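TRAP-type transporter, periplasmic component (Cupriavidus necator, PDB 4P8B) binds (S)-2-acetolactate as the periplasmic solute-binding component of a TRAP-type transporter, and probably delivers it to the membrane part of that system. Local coordinates at residues 29-38 / 63-74; 162-170 / 302-312. All coordinates share one frame; numbering follows the deposited sequence.

Interaction 1: 29-38 / 63-74. With X2X ((2S)-2-hydroxy-2-methyl-3-oxobutanoic acid), chain D.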
loop_
_atom_site.group_PDB
_atom_site.type_symbol
_atom_site.label_atom_id
_atom_site.label_comp_id
_atom_site.label_asym_id
_atom_site.label_seq_id
_atom_site.Cartn_x
_atom_site.Cartn_y
_atom_site.Cartn_z
ATOM N N TYR A 29 -11.547 -6.986 -29.380
ATOM C CA TYR A 29 -10.746 -6.440 -28.284
ATOM C C TYR A 29 -10.183 -5.062 -28.637
ATOM O O TYR A 29 -9.768 -4.831 -29.775
ATOM C CB TYR A 29 -9.563 -7.359 -27.966
ATOM C CG TYR A 29 -9.869 -8.672 -27.264
ATOM C CD1 TYR A 29 -11.179 -9.078 -27.001
ATOM C CD2 TYR A 29 -8.827 -9.501 -26.839
ATOM C CE1 TYR A 29 -11.443 -10.282 -26.355
ATOM C CE2 TYR A 29 -9.080 -10.705 -26.201
ATOM C CZ TYR A 29 -10.384 -11.091 -25.955
ATOM O OH TYR A 29 -10.607 -12.288 -25.315
ATOM N N LYS A 30 -10.167 -4.159 -27.657
ATOM C CA LYS A 30 -9.434 -2.894 -27.756
ATOM C C LYS A 30 -8.006 -3.119 -28.299
ATOM O O LYS A 30 -7.377 -4.135 -28.007
ATOM C CB LYS A 30 -9.309 -2.262 -26.360
ATOM C CG LYS A 30 -10.406 -1.306 -25.823
ATOM C CD LYS A 30 -10.223 -1.165 -24.272
ATOM C CE LYS A 30 -10.570 0.216 -23.681
ATOM N NZ LYS A 30 -11.977 0.312 -23.142
ATOM N N SER A 31 -7.483 -2.156 -29.050
ATOM C CA SER A 31 -6.088 -2.169 -29.495
ATOM C C SER A 31 -5.069 -1.910 -28.359
ATOM O O SER A 31 -3.907 -2.318 -28.439
ATOM C CB SER A 31 -5.887 -1.096 -30.557
ATOM O OG SER A 31 -4.518 -0.995 -30.912
ATOM N N GLU A 32 -5.483 -1.188 -27.327
ATOM C CA GLU A 32 -4.603 -0.930 -26.187
ATOM C C GLU A 32 -5.460 -0.864 -24.956
ATOM O O GLU A 32 -6.530 -0.257 -24.977
ATOM C CB GLU A 32 -3.852 0.383 -26.394
ATOM C CG GLU A 32 -2.827 0.727 -25.332
ATOM C CD GLU A 32 -1.927 1.859 -25.796
ATOM O OE1 GLU A 32 -2.350 3.031 -25.699
ATOM O OE2 GLU A 32 -0.817 1.572 -26.300
ATOM N N TYR A 33 -5.007 -1.520 -23.887
ATOM C CA TYR A 33 -5.680 -1.451 -22.603
ATOM C C TYR A 33 -4.840 -0.602 -21.678
ATOM O O TYR A 33 -3.635 -0.559 -21.821
ATOM C CB TYR A 33 -5.883 -2.848 -22.015
ATOM C CG TYR A 33 -6.899 -3.653 -22.795
ATOM C CD1 TYR A 33 -6.521 -4.394 -23.905
ATOM C CD2 TYR A 33 -8.235 -3.635 -22.438
ATOM C CE1 TYR A 33 -7.454 -5.118 -24.639
ATOM C CE2 TYR A 33 -9.183 -4.351 -23.182
ATOM C CZ TYR A 33 -8.768 -5.089 -24.263
ATOM O OH TYR A 33 -9.688 -5.800 -25.021
ATOM N N LYS A 34 -5.508 0.086 -20.776
ATOM C CA LYS A 34 -4.829 1.036 -19.914
ATOM C C LYS A 34 -4.707 0.486 -18.489
ATOM O O LYS A 34 -5.711 0.186 -17.859
ATOM C CB LYS A 34 -5.619 2.345 -19.909
ATOM C CG LYS A 34 -5.931 2.878 -21.275
ATOM C CD LYS A 34 -6.620 4.215 -21.158
ATOM C CE LYS A 34 -6.963 4.760 -22.529
ATOM N NZ LYS A 34 -7.984 5.830 -22.418
HETATM N N MSE A 35 -3.475 0.408 -17.971
HETATM C CA MSE A 35 -3.230 -0.027 -16.592
HETATM C C MSE A 35 -2.789 1.156 -15.732
HETATM O O MSE A 35 -1.773 1.818 -16.000
HETATM C CB MSE A 35 -2.148 -1.088 -16.530
HETATM C CG MSE A 35 -1.997 -1.633 -15.099
HETATM SE SE MSE A 35 -0.387 -2.704 -14.828
HETATM C CE MSE A 35 -0.716 -4.091 -16.158
ATOM N N SER A 36 -3.549 1.436 -14.687
ATOM C CA SER A 36 -3.214 2.522 -13.791
ATOM C C SER A 36 -2.257 2.057 -12.692
ATOM O O SER A 36 -2.449 0.970 -12.114
ATOM C CB SER A 36 -4.490 3.083 -13.161
ATOM O OG SER A 36 -4.152 4.212 -12.370
ATOM N N LEU A 37 -1.244 2.882 -12.390
ATOM C CA LEU A 37 -0.290 2.644 -11.299
ATOM C C LEU A 37 0.022 3.983 -10.662
ATOM O O LEU A 37 0.329 4.931 -11.392
ATOM C CB LEU A 37 1.033 2.121 -11.859
ATOM C CG LEU A 37 0.967 0.802 -12.615
ATOM C CD1 LEU A 37 2.280 0.558 -13.353
ATOM C CD2 LEU A 37 0.628 -0.355 -11.702
ATOM N N VAL A 38 0.039 4.064 -9.330
ATOM C CA VAL A 38 0.542 5.282 -8.700
ATOM C C VAL A 38 2.043 5.382 -8.921
ATOM O O VAL A 38 2.533 6.432 -9.319
ATOM C CB VAL A 38 0.258 5.310 -7.193
ATOM C CG1 VAL A 38 0.894 6.524 -6.549
ATOM C CG2 VAL A 38 -1.218 5.348 -6.939
ATOM N N ARG A 63 -2.131 -10.503 -28.396
ATOM C CA ARG A 63 -3.508 -10.074 -28.574
ATOM C C ARG A 63 -3.945 -9.052 -27.548
ATOM O O ARG A 63 -4.691 -8.135 -27.859
ATOM C CB ARG A 63 -4.461 -11.266 -28.554
ATOM C CG ARG A 63 -4.340 -12.134 -29.813
ATOM C CD ARG A 63 -5.357 -13.259 -29.861
ATOM N NE ARG A 63 -5.186 -14.159 -28.748
ATOM C CZ ARG A 63 -5.956 -14.162 -27.669
ATOM N NH1 ARG A 63 -6.983 -13.318 -27.571
ATOM N NH2 ARG A 63 -5.697 -15.006 -26.686
ATOM N N ILE A 64 -3.486 -9.204 -26.312
ATOM C CA ILE A 64 -3.820 -8.220 -25.288
ATOM C C ILE A 64 -2.593 -7.365 -24.989
ATOM O O ILE A 64 -1.602 -7.856 -24.439
ATOM C CB ILE A 64 -4.360 -8.870 -24.011
ATOM C CG1 ILE A 64 -5.637 -9.656 -24.314
ATOM C CG2 ILE A 64 -4.640 -7.784 -22.956
ATOM C CD1 ILE A 64 -6.234 -10.352 -23.111
ATOM N N ASN A 65 -2.687 -6.096 -25.380
ATOM C CA ASN A 65 -1.584 -5.143 -25.354
ATOM C C ASN A 65 -1.909 -4.057 -24.356
ATOM O O ASN A 65 -2.883 -3.329 -24.506
ATOM C CB ASN A 65 -1.397 -4.521 -26.749
ATOM C CG ASN A 65 -0.469 -3.338 -26.735
ATOM O OD1 ASN A 65 -0.806 -2.264 -27.242
ATOM N ND2 ASN A 65 0.707 -3.515 -26.140
ATOM N N ILE A 66 -1.114 -3.974 -23.295
ATOM C CA ILE A 66 -1.427 -3.098 -22.180
ATOM C C ILE A 66 -0.382 -1.998 -22.017
ATOM O O ILE A 66 0.814 -2.269 -22.010
ATOM C CB ILE A 66 -1.486 -3.895 -20.879
ATOM C CG1 ILE A 66 -2.531 -5.012 -20.961
ATOM C CG2 ILE A 66 -1.794 -2.964 -19.691
ATOM C CD1 ILE A 66 -2.272 -6.143 -19.957
ATOM N N LYS A 67 -0.855 -0.762 -21.911
ATOM C CA LYS A 67 0.015 0.374 -21.686
ATOM C C LYS A 67 -0.088 0.784 -20.219
ATOM O O LYS A 67 -1.189 0.880 -19.671
ATOM C CB LYS A 67 -0.384 1.537 -22.588
ATOM C CG LYS A 67 0.418 2.811 -22.322
ATOM C CD LYS A 67 0.162 3.894 -23.366
ATOM C CE LYS A 67 0.778 3.539 -24.709
ATOM N NZ LYS A 67 2.255 3.713 -24.716
ATOM N N LEU A 68 1.069 1.055 -19.614
ATOM C CA LEU A 68 1.148 1.526 -18.233
ATOM C C LEU A 68 0.963 3.043 -18.160
ATOM O O LEU A 68 1.500 3.790 -18.971
ATOM C CB LEU A 68 2.494 1.144 -17.615
ATOM C CG LEU A 68 2.620 -0.233 -16.953
ATOM C CD1 LEU A 68 2.024 -1.368 -17.748
ATOM C CD2 LEU A 68 4.117 -0.478 -16.659
ATOM N N TYR A 69 0.171 3.474 -17.189
ATOM C CA TYR A 69 -0.051 4.884 -16.907
ATOM C C TYR A 69 0.352 5.160 -15.462
ATOM O O TYR A 69 -0.485 5.194 -14.558
ATOM C CB TYR A 69 -1.519 5.248 -17.133
ATOM C CG TYR A 69 -1.910 5.320 -18.596
ATOM C CD1 TYR A 69 -2.207 4.166 -19.322
ATOM C CD2 TYR A 69 -1.976 6.545 -19.260
ATOM C CE1 TYR A 69 -2.580 4.236 -20.658
ATOM C CE2 TYR A 69 -2.348 6.623 -20.592
ATOM C CZ TYR A 69 -2.631 5.474 -21.274
ATOM O OH TYR A 69 -2.988 5.582 -22.606
ATOM N N PRO A 70 1.654 5.355 -15.229
ATOM C CA PRO A 70 2.123 5.658 -13.874
ATOM C C PRO A 70 1.763 7.071 -13.438
ATOM O O PRO A 70 1.347 7.918 -14.237
ATOM C CB PRO A 70 3.630 5.464 -13.983
ATOM C CG PRO A 70 3.948 5.780 -15.416
ATOM C CD PRO A 70 2.757 5.296 -16.205
ATOM N N GLY A 71 1.972 7.338 -12.168
ATOM C CA GLY A 71 1.590 8.601 -11.585
ATOM C C GLY A 71 0.101 8.798 -11.407
ATOM O O GLY A 71 -0.352 9.891 -11.100
ATOM N N THR A 72 -0.682 7.744 -11.629
ATOM C CA THR A 72 -2.140 7.838 -11.592
ATOM C C THR A 72 -2.649 8.940 -12.524
ATOM O O THR A 72 -3.644 9.595 -12.265
ATOM C CB THR A 72 -2.735 7.985 -10.137
ATOM O OG1 THR A 72 -1.712 8.173 -9.163
ATOM C CG2 THR A 72 -3.456 6.739 -9.744
ATOM N N SER A 73 -2.000 9.083 -13.669
ATOM C CA SER A 73 -2.383 10.127 -14.617
ATOM C C SER A 73 -3.806 9.965 -15.139
ATOM O O SER A 73 -4.435 10.957 -15.502
ATOM C CB SER A 73 -1.431 10.178 -15.816
ATOM O OG SER A 73 -1.587 9.026 -16.626
ATOM N N LEU A 74 -4.328 8.740 -15.164
ATOM C CA LEU A 74 -5.670 8.541 -15.684
ATOM C C LEU A 74 -6.737 9.205 -14.817
ATOM O O LEU A 74 -7.861 9.417 -15.283
ATOM C CB LEU A 74 -5.949 7.046 -15.863
ATOM C CG LEU A 74 -5.156 6.414 -17.011
ATOM C CD1 LEU A 74 -5.209 4.889 -16.991
ATOM C CD2 LEU A 74 -5.672 6.915 -18.332
HETATM O OAD X2X D . 0.885 7.738 -1.696
HETATM C CAH X2X D . 1.666 6.883 -1.167
HETATM O OAE X2X D . 2.294 7.137 -0.097
HETATM C CAI X2X D . 1.847 5.541 -1.796
HETATM C CAB X2X D . 2.597 5.725 -3.098
HETATM O OAF X2X D . 2.428 4.636 -0.901
HETATM C CAG X2X D . 0.463 5.039 -2.051
HETATM O OAC X2X D . -0.037 5.138 -3.172
HETATM C CAA X2X D . -0.332 4.446 -0.938
HETATM O O HOH W 1 -4.571 -5.478 -27.409
HETATM O O HOH W 2 -3.143 6.137 -14.206
#
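Strands 33-36 and 66-69 run parallel, 4.7 Å apart at closest approach and crossing at -32°, with Y33, K34, M35 and S36 level with I66, K67, L68 and Y69. Y33 and M35 turn both N-H and C=O to 66-69, each bonding the residues either side of its opposite number: Y33 N reaches N65 O and K67 N reaches Y33 O (2.8 Å), then M35 N reaches K67 O and Y69 N reaches M35 O. Beyond the strands the pairing loosens: the hydrogen bond from L37 N to Y69 O is long (3.3 Å), its donor 50° out of the carbonyl plane, and T72 N turns back to L37 O. A water donating to S36 OG and Y69 O and accepting from L74 N ties S36 to the turn after 66-69; S36 OG also bonds E82.

On one face M35, a selenomethionine, packs CB on I66 CG2 (3.7 Å), and the bend at chi3 (-59°) brings CE back over that methyl while SE meets L68 CD1. L37 CD1 touches L68 CG. On the other face the extended K34 chain passes Y69, its CB 3.7 Å from Y69 CE1, and L74 CD2 lies over one face of that ring. V38 CG1 faces acetolactate OAC at 3.8 Å.

In this beta-alpha-beta unit connecting helix 44-59 covers M35, I64 and L68, strand 66-69 is outermost in its five-stranded sheet, and strand 93-97 flanks 33-36 on its other side.

Interaction 2: 162-170 / 302-312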
loop_
_atom_site.group_PDB
_atom_site.type_symbol
_atom_site.label_atom_id
_atom_site.label_comp_id
_atom_site.label_asym_id
_atom_site.label_seq_id
_atom_site.Cartn_x
_atom_site.Cartn_y
_atom_site.Cartn_z
ATOM N N ARG A 162 13.422 15.249 14.109
ATOM C CA ARG A 162 13.899 14.555 15.305
ATOM C C ARG A 162 13.558 13.088 15.289
ATOM O O ARG A 162 12.673 12.623 14.579
ATOM C CB ARG A 162 13.300 15.196 16.571
ATOM C CG ARG A 162 11.776 15.156 16.612
ATOM C CD ARG A 162 11.240 15.798 17.895
ATOM N NE ARG A 162 9.783 15.919 17.922
ATOM C CZ ARG A 162 9.079 16.896 17.350
ATOM N NH1 ARG A 162 9.684 17.869 16.672
ATOM N NH2 ARG A 162 7.755 16.899 17.448
ATOM N N GLU A 163 14.262 12.347 16.125
ATOM C CA GLU A 163 13.993 10.932 16.303
ATOM C C GLU A 163 12.627 10.693 16.942
ATOM O O GLU A 163 12.250 11.401 17.876
ATOM C CB GLU A 163 15.089 10.349 17.181
ATOM C CG GLU A 163 14.909 8.888 17.448
ATOM C CD GLU A 163 16.029 8.292 18.276
ATOM O OE1 GLU A 163 16.561 8.985 19.179
ATOM O OE2 GLU A 163 16.401 7.127 18.029
ATOM N N ILE A 164 11.893 9.711 16.430
ATOM C CA ILE A 164 10.615 9.301 17.007
ATOM C C ILE A 164 10.772 7.968 17.744
ATOM O O ILE A 164 11.070 6.923 17.146
ATOM C CB ILE A 164 9.537 9.162 15.920
ATOM C CG1 ILE A 164 9.303 10.494 15.222
ATOM C CG2 ILE A 164 8.250 8.605 16.509
ATOM C CD1 ILE A 164 8.241 10.423 14.118
ATOM N N ARG A 165 10.638 8.009 19.067
ATOM C CA ARG A 165 10.674 6.792 19.867
ATOM C C ARG A 165 9.379 6.553 20.634
ATOM O O ARG A 165 9.158 5.455 21.129
ATOM C CB ARG A 165 11.825 6.854 20.874
ATOM C CG ARG A 165 13.232 6.982 20.284
ATOM C CD ARG A 165 14.319 6.557 21.312
ATOM N NE ARG A 165 14.262 5.102 21.468
ATOM C CZ ARG A 165 14.976 4.236 20.745
ATOM N NH1 ARG A 165 15.883 4.664 19.871
ATOM N NH2 ARG A 165 14.801 2.929 20.906
ATOM N N LYS A 166 8.544 7.576 20.781
ATOM C CA LYS A 166 7.349 7.470 21.616
ATOM C C LYS A 166 6.321 8.466 21.106
ATOM O O LYS A 166 6.664 9.409 20.382
ATOM C CB LYS A 166 7.689 7.753 23.091
ATOM C CG LYS A 166 8.280 9.144 23.335
ATOM C CD LYS A 166 8.707 9.321 24.787
ATOM C CE LYS A 166 9.299 10.690 25.044
ATOM N NZ LYS A 166 10.562 10.915 24.312
ATOM N N PRO A 167 5.042 8.263 21.460
ATOM C CA PRO A 167 4.005 9.104 20.858
ATOM C C PRO A 167 4.245 10.588 21.072
ATOM O O PRO A 167 3.974 11.406 20.193
ATOM C CB PRO A 167 2.739 8.640 21.572
ATOM C CG PRO A 167 2.991 7.207 21.830
ATOM C CD PRO A 167 4.460 7.124 22.189
ATOM N N GLU A 168 4.790 10.939 22.220
ATOM C CA GLU A 168 4.986 12.334 22.545
ATOM C C GLU A 168 5.908 13.032 21.531
ATOM O O GLU A 168 5.773 14.231 21.273
ATOM C CB GLU A 168 5.554 12.427 23.963
ATOM C CG GLU A 168 4.542 12.103 25.077
ATOM C CD GLU A 168 4.248 10.605 25.311
ATOM O OE1 GLU A 168 4.988 9.706 24.846
ATOM O OE2 GLU A 168 3.246 10.328 26.009
ATOM N N ASP A 169 6.828 12.283 20.938
ATOM C CA ASP A 169 7.775 12.859 19.984
ATOM C C ASP A 169 7.103 13.370 18.713
ATOM O O ASP A 169 7.680 14.181 17.985
ATOM C CB ASP A 169 8.825 11.819 19.588
ATOM C CG ASP A 169 9.674 11.363 20.752
ATOM O OD1 ASP A 169 9.745 12.072 21.788
ATOM O OD2 ASP A 169 10.272 10.273 20.647
ATOM N N LEU A 170 5.898 12.885 18.421
ATOM C CA LEU A 170 5.176 13.349 17.247
ATOM C C LEU A 170 4.371 14.622 17.467
ATOM O O LEU A 170 3.746 15.111 16.517
ATOM C CB LEU A 170 4.218 12.266 16.771
ATOM C CG LEU A 170 4.849 11.038 16.143
ATOM C CD1 LEU A 170 4.956 9.900 17.128
ATOM C CD2 LEU A 170 4.011 10.604 14.928
ATOM N N THR A 302 15.784 4.380 13.575
ATOM C CA THR A 302 15.475 4.011 14.947
ATOM C C THR A 302 14.604 2.764 14.964
ATOM O O THR A 302 13.601 2.695 14.262
ATOM C CB THR A 302 14.711 5.168 15.607
ATOM O OG1 THR A 302 15.585 6.303 15.704
ATOM C CG2 THR A 302 14.195 4.787 16.978
ATOM N N HIS A 303 15.011 1.791 15.762
ATOM C CA HIS A 303 14.241 0.573 16.006
ATOM C C HIS A 303 13.725 0.622 17.440
ATOM O O HIS A 303 14.489 0.814 18.382
ATOM C CB HIS A 303 15.140 -0.646 15.758
ATOM C CG HIS A 303 15.759 -0.653 14.389
ATOM N ND1 HIS A 303 15.095 -1.116 13.276
ATOM C CD2 HIS A 303 16.969 -0.221 13.951
ATOM C CE1 HIS A 303 15.865 -0.975 12.211
ATOM N NE2 HIS A 303 17.015 -0.450 12.598
ATOM N N LEU A 304 12.410 0.480 17.598
ATOM C CA LEU A 304 11.766 0.570 18.909
ATOM C C LEU A 304 11.996 -0.666 19.778
ATOM O O LEU A 304 12.076 -1.789 19.273
ATOM C CB LEU A 304 10.238 0.729 18.746
ATOM C CG LEU A 304 9.794 1.928 17.903
ATOM C CD1 LEU A 304 8.285 1.990 17.853
ATOM C CD2 LEU A 304 10.348 3.196 18.493
ATOM N N THR A 305 12.082 -0.452 21.079
ATOM C CA THR A 305 12.020 -1.575 22.001
ATOM C C THR A 305 10.613 -2.167 21.988
ATOM O O THR A 305 9.655 -1.506 21.591
ATOM C CB THR A 305 12.352 -1.137 23.415
ATOM O OG1 THR A 305 11.369 -0.208 23.885
ATOM C CG2 THR A 305 13.733 -0.475 23.486
ATOM N N PRO A 306 10.476 -3.414 22.448
ATOM C CA PRO A 306 9.114 -3.941 22.569
ATOM C C PRO A 306 8.224 -3.048 23.439
ATOM O O PRO A 306 7.067 -2.858 23.112
ATOM C CB PRO A 306 9.329 -5.327 23.188
ATOM C CG PRO A 306 10.685 -5.722 22.721
ATOM C CD PRO A 306 11.496 -4.445 22.711
ATOM N N ALA A 307 8.747 -2.464 24.502
ATOM C CA ALA A 307 7.933 -1.569 25.327
ATOM C C ALA A 307 7.501 -0.301 24.570
ATOM O O ALA A 307 6.353 0.133 24.669
ATOM C CB ALA A 307 8.662 -1.218 26.605
ATOM N N GLU A 308 8.423 0.301 23.826
ATOM C CA GLU A 308 8.093 1.481 23.028
ATOM C C GLU A 308 7.010 1.146 21.992
ATOM O O GLU A 308 6.086 1.935 21.759
ATOM C CB GLU A 308 9.350 2.056 22.358
ATOM C CG GLU A 308 10.234 2.814 23.317
ATOM C CD GLU A 308 11.601 3.131 22.744
ATOM O OE1 GLU A 308 12.048 2.413 21.827
ATOM O OE2 GLU A 308 12.230 4.063 23.262
ATOM N N HIS A 309 7.117 -0.028 21.391
ATOM C CA HIS A 309 6.124 -0.491 20.436
ATOM C C HIS A 309 4.751 -0.616 21.113
ATOM O O HIS A 309 3.736 -0.158 20.581
ATOM C CB HIS A 309 6.573 -1.831 19.857
ATOM C CG HIS A 309 5.775 -2.279 18.678
ATOM N ND1 HIS A 309 4.621 -3.016 18.807
ATOM C CD2 HIS A 309 5.967 -2.105 17.347
ATOM C CE1 HIS A 309 4.133 -3.277 17.609
ATOM N NE2 HIS A 309 4.931 -2.737 16.705
ATOM N N ASP A 310 4.716 -1.201 22.298
ATOM C CA ASP A 310 3.438 -1.371 22.971
ATOM C C ASP A 310 2.804 -0.034 23.357
ATOM O O ASP A 310 1.580 0.083 23.395
ATOM C CB ASP A 310 3.574 -2.266 24.196
ATOM C CG ASP A 310 2.238 -2.762 24.684
ATOM O OD1 ASP A 310 1.645 -3.617 23.995
ATOM O OD2 ASP A 310 1.776 -2.281 25.738
ATOM N N ALA A 311 3.622 0.974 23.648
ATOM C CA ALA A 311 3.080 2.291 23.945
ATOM C C ALA A 311 2.383 2.897 22.704
ATOM O O ALA A 311 1.345 3.556 22.821
ATOM C CB ALA A 311 4.169 3.203 24.444
ATOM N N PHE A 312 2.946 2.704 21.510
ATOM C CA PHE A 312 2.277 3.177 20.299
ATOM C C PHE A 312 0.969 2.444 20.050
ATOM O O PHE A 312 -0.015 3.059 19.645
ATOM C CB PHE A 312 3.190 3.050 19.073
ATOM C CG PHE A 312 4.165 4.182 18.919
ATOM C CD1 PHE A 312 3.749 5.411 18.456
ATOM C CD2 PHE A 312 5.498 3.996 19.196
ATOM C CE1 PHE A 312 4.641 6.450 18.295
ATOM C CE2 PHE A 312 6.404 5.024 19.042
ATOM C CZ PHE A 312 5.984 6.262 18.587
HETATM O O HOH W 3 6.977 4.395 22.513
#
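R165 meets the carboxylate of E308 through NE and NH2, each nitrogen taking its own oxygen. Its NE bond to E308 OE2 (2.9 Å) is nearly straight at 170° and lies in the guanidinium plane; NH2 meets the syn lone pair of E308 OE1, also at 2.9 Å, and adds a weak bond to H303 O. The bend at chi3 (72°) turns the guanidinium across T302, whose CG2 lies over one face. The remaining nitrogen, NH1, forms a salt bridge to E163 OE2 from above the carboxylate plane, and T302 OG1 donates to the same oxygen at 2.6 Å, on its anti side. A water donates to both R165 O and E308 O. D169 OD2 accepts from R165 N and K166 N, fixing the loop backbone, and K166 NZ forms a salt bridge with D169 OD1.

Next to this polar layer F312 is wedged against the loop: P167 CD sits over its ring centre, 4.0 Å from the centroid, in a CH-pi contact, and L170 CD1 meets the ring edge.

T305 is the N-cap: its OG1 accepts from E308 N (3.0 Å) and its N donates back to E308 OE1, a capping box at the start of helix 306-315 whose glutamate is also held by R165.

Both segments of interaction 1 precede those of interaction 2 in the sequence, and the two contacts lie on opposite sides of the chain's centre, their centres 41 Å apart and their nearest atoms about 22 Å. They share no sheet. Interaction 1 is part of the five-stranded sheet, whereas 302-312 starts at strand 300-302, an outermost strand of the four-stranded sheet, and 162-170 follows strand 156-159 of that same sheet. This separation is consistent with the two-lobed build of periplasmic binding proteins, in which ligand lies between the lobes. Interaction 1 reaches the pocket through V38; interaction 2 is a salt-bridged and apolar contact away from it, with the L170 side chain about 12 Å from that of ligand-binding R176.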